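Long-range contact in tail spike protein gp49 (Pseudomonas phage LKA1, PDB 4RU4), which probably cleaves the O-specific polysaccharide of Pseudomonas as a lyase, serving as the trimeric tailspike with which the phage degrades the host envelope during entry: residues P231-V236 with T257-S262. Sequence-based numbering, arbitrary orientation.
Sequences PRVDDV and TNSNIS. With NA (sodium ion), chain Y; EDO (1,2-ethanediol), chain S.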
loop_
_atom_site.group_PDB
_atom_site.type_symbol
_atom_site.label_atom_id
_atom_site.label_comp_id
_atom_site.label_asym_id
_atom_site.label_seq_id
_atom_site.Cartn_x
_atom_site.Cartn_y
_atom_site.Cartn_z
ATOM N N PRO B 231 20.460 -11.719 8.506
ATOM C CA PRO B 231 21.404 -11.544 7.396
ATOM C C PRO B 231 20.886 -10.493 6.425
ATOM O O PRO B 231 19.672 -10.252 6.332
ATOM C CB PRO B 231 21.430 -12.924 6.732
ATOM C CG PRO B 231 20.039 -13.491 7.004
ATOM C CD PRO B 231 19.658 -12.953 8.383
ATOM N N ARG B 232 21.814 -9.876 5.693
ATOM C CA ARG B 232 21.496 -8.773 4.791
ATOM C C ARG B 232 22.082 -9.043 3.422
ATOM O O ARG B 232 23.264 -9.400 3.305
ATOM C CB ARG B 232 22.095 -7.478 5.357
ATOM C CG ARG B 232 21.449 -7.030 6.679
ATOM C CD ARG B 232 20.027 -6.593 6.412
ATOM N NE ARG B 232 19.279 -6.160 7.596
ATOM C CZ ARG B 232 18.460 -6.950 8.296
ATOM N NH1 ARG B 232 18.336 -8.242 7.968
ATOM N NH2 ARG B 232 17.797 -6.454 9.349
ATOM N N VAL B 233 21.261 -8.933 2.378
ATOM C CA VAL B 233 21.753 -9.013 0.987
ATOM C C VAL B 233 21.227 -7.763 0.287
ATOM O O VAL B 233 20.015 -7.495 0.323
ATOM C CB VAL B 233 21.238 -10.275 0.263
ATOM C CG1 VAL B 233 21.739 -10.310 -1.206
ATOM C CG2 VAL B 233 21.666 -11.551 1.010
ATOM N N ASP B 234 22.112 -6.960 -0.304
ATOM C CA ASP B 234 21.673 -5.675 -0.840
ATOM C C ASP B 234 22.450 -5.368 -2.110
ATOM O O ASP B 234 23.654 -5.644 -2.184
ATOM C CB ASP B 234 21.893 -4.563 0.192
ATOM C CG ASP B 234 21.496 -3.190 -0.336
ATOM O OD1 ASP B 234 20.346 -3.027 -0.806
ATOM O OD2 ASP B 234 22.350 -2.280 -0.313
ATOM N N ASP B 235 21.747 -4.858 -3.114
ATOM C CA ASP B 235 22.393 -4.378 -4.326
ATOM C C ASP B 235 23.200 -5.507 -4.993
ATOM O O ASP B 235 24.312 -5.288 -5.449
ATOM C CB ASP B 235 23.281 -3.172 -3.944
ATOM C CG ASP B 235 23.865 -2.455 -5.140
ATOM O OD1 ASP B 235 23.206 -2.435 -6.203
ATOM O OD2 ASP B 235 24.990 -1.901 -5.003
ATOM N N VAL B 236 22.654 -6.721 -5.053
ATOM C CA VAL B 236 23.371 -7.793 -5.735
ATOM C C VAL B 236 22.707 -8.150 -7.050
ATOM O O VAL B 236 21.497 -7.965 -7.230
ATOM C CB VAL B 236 23.591 -9.088 -4.894
ATOM C CG1 VAL B 236 24.292 -8.772 -3.557
ATOM C CG2 VAL B 236 22.284 -9.845 -4.697
ATOM N N THR B 257 17.388 -6.767 -0.559
ATOM C CA THR B 257 16.865 -5.473 -1.038
ATOM C C THR B 257 17.591 -5.018 -2.316
ATOM O O THR B 257 18.779 -5.323 -2.512
ATOM C CB THR B 257 17.051 -4.377 0.034
ATOM O OG1 THR B 257 18.417 -4.406 0.502
ATOM C CG2 THR B 257 16.103 -4.622 1.227
ATOM N N ASN B 258 16.892 -4.269 -3.169
ATOM C CA ASN B 258 17.565 -3.588 -4.296
ATOM C C ASN B 258 18.397 -4.518 -5.210
ATOM O O ASN B 258 19.443 -4.120 -5.755
ATOM C CB ASN B 258 18.445 -2.474 -3.734
ATOM C CG ASN B 258 17.728 -1.662 -2.645
ATOM O OD1 ASN B 258 16.596 -1.229 -2.847
ATOM N ND2 ASN B 258 18.378 -1.483 -1.478
ATOM N N SER B 259 17.923 -5.748 -5.397
ATOM C CA SER B 259 18.714 -6.773 -6.080
ATOM C C SER B 259 18.029 -7.281 -7.346
ATOM O O SER B 259 16.807 -7.223 -7.459
ATOM C CB SER B 259 19.027 -7.935 -5.114
ATOM O OG SER B 259 19.743 -7.415 -4.004
ATOM N N ASN B 260 18.821 -7.775 -8.286
ATOM C CA ASN B 260 18.288 -8.343 -9.522
ATOM C C ASN B 260 18.689 -9.804 -9.566
ATOM O O ASN B 260 19.860 -10.121 -9.669
ATOM C CB ASN B 260 18.807 -7.608 -10.765
ATOM C CG ASN B 260 18.059 -6.287 -11.014
ATOM O OD1 ASN B 260 17.573 -5.665 -10.073
ATOM N ND2 ASN B 260 17.941 -5.885 -12.276
ATOM N N ILE B 261 17.696 -10.677 -9.500
ATOM C CA ILE B 261 17.933 -12.103 -9.413
ATOM C C ILE B 261 17.265 -12.785 -10.600
ATOM O O ILE B 261 16.067 -12.571 -10.865
ATOM C CB ILE B 261 17.315 -12.702 -8.134
ATOM C CG1 ILE B 261 17.693 -11.879 -6.878
ATOM C CG2 ILE B 261 17.741 -14.183 -8.010
ATOM C CD1 ILE B 261 19.217 -11.732 -6.668
ATOM N N SER B 262 18.022 -13.607 -11.325
ATOM C CA SER B 262 17.474 -14.285 -12.509
ATOM C C SER B 262 17.901 -15.745 -12.543
ATOM O O SER B 262 19.079 -16.041 -12.746
ATOM C CB SER B 262 17.942 -13.584 -13.797
ATOM O OG SER B 262 17.433 -14.229 -14.958
HETATM NA NA NA Y . 19.367 -14.291 -17.235
HETATM C C1 EDO S . 20.810 -4.937 -8.728
HETATM O O1 EDO S . 19.843 -3.909 -8.503
HETATM C C2 EDO S . 22.055 -4.335 -9.347
HETATM O O2 EDO S . 22.380 -3.162 -8.617
HETATM O O HOH W 1 20.692 -1.516 -6.613
HETATM O O HOH W 2 21.839 -15.265 -17.715
#
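Asp234 meets two donors from the next coil of a right-handed parallel beta-helix, the fold of the pectin lyase-like family, and illustrates how successive coils stay in step where a strand bends into a turn. Its carboxylate oxygen OD1 accepts from Thr257 OG1 at 2.7 Å, the hydroxyl coming from the anti side and well out of the carboxylate plane. The same oxygen takes an N-H of Asn258 ND2, which sits almost in line with the C-O bond. With CG anti to the backbone N (chi1 178°), the carboxylate reaches both, its plane turned 77° from the amide of Asn258. Backbone bonds continue the parallel pairing, Thr257 N to Val233 O at 2.9 Å and then Asp235 N to Thr257 O.

Asp235 and Asn258 form the bend itself: both adopt left-handed helical backbone conformations, with positive phi, turning the two chains alike. The tight part rests on buried Thr257, Ser259, Val236 and Ile261. Ser259 OG gives its hydrogen to Thr257 O at 2.7 Å and receives the N-H of Val236 almost straight (172°). Val236 CG2 packs against this serine and, more loosely, Ile261 CD1 at 4.1 Å.

The looser side, filled by a water and a 1,2-ethanediol probably from the crystallisation liquor, opens toward the subunit interface. Both molecules link Asp235 OD1 to Asn258 O, and the diol also bonds Arg232 NE of a second subunit, whose Asp253 holds Asn260 ND2.

Before the bend, strand 232-234 lies beside 254-257; beyond it, Asn260 N to Val236 O leads into 237-240 beside 260-263. These pairs are flanked by strands 206-209 and 281-284, and by 212-214 and 287-290.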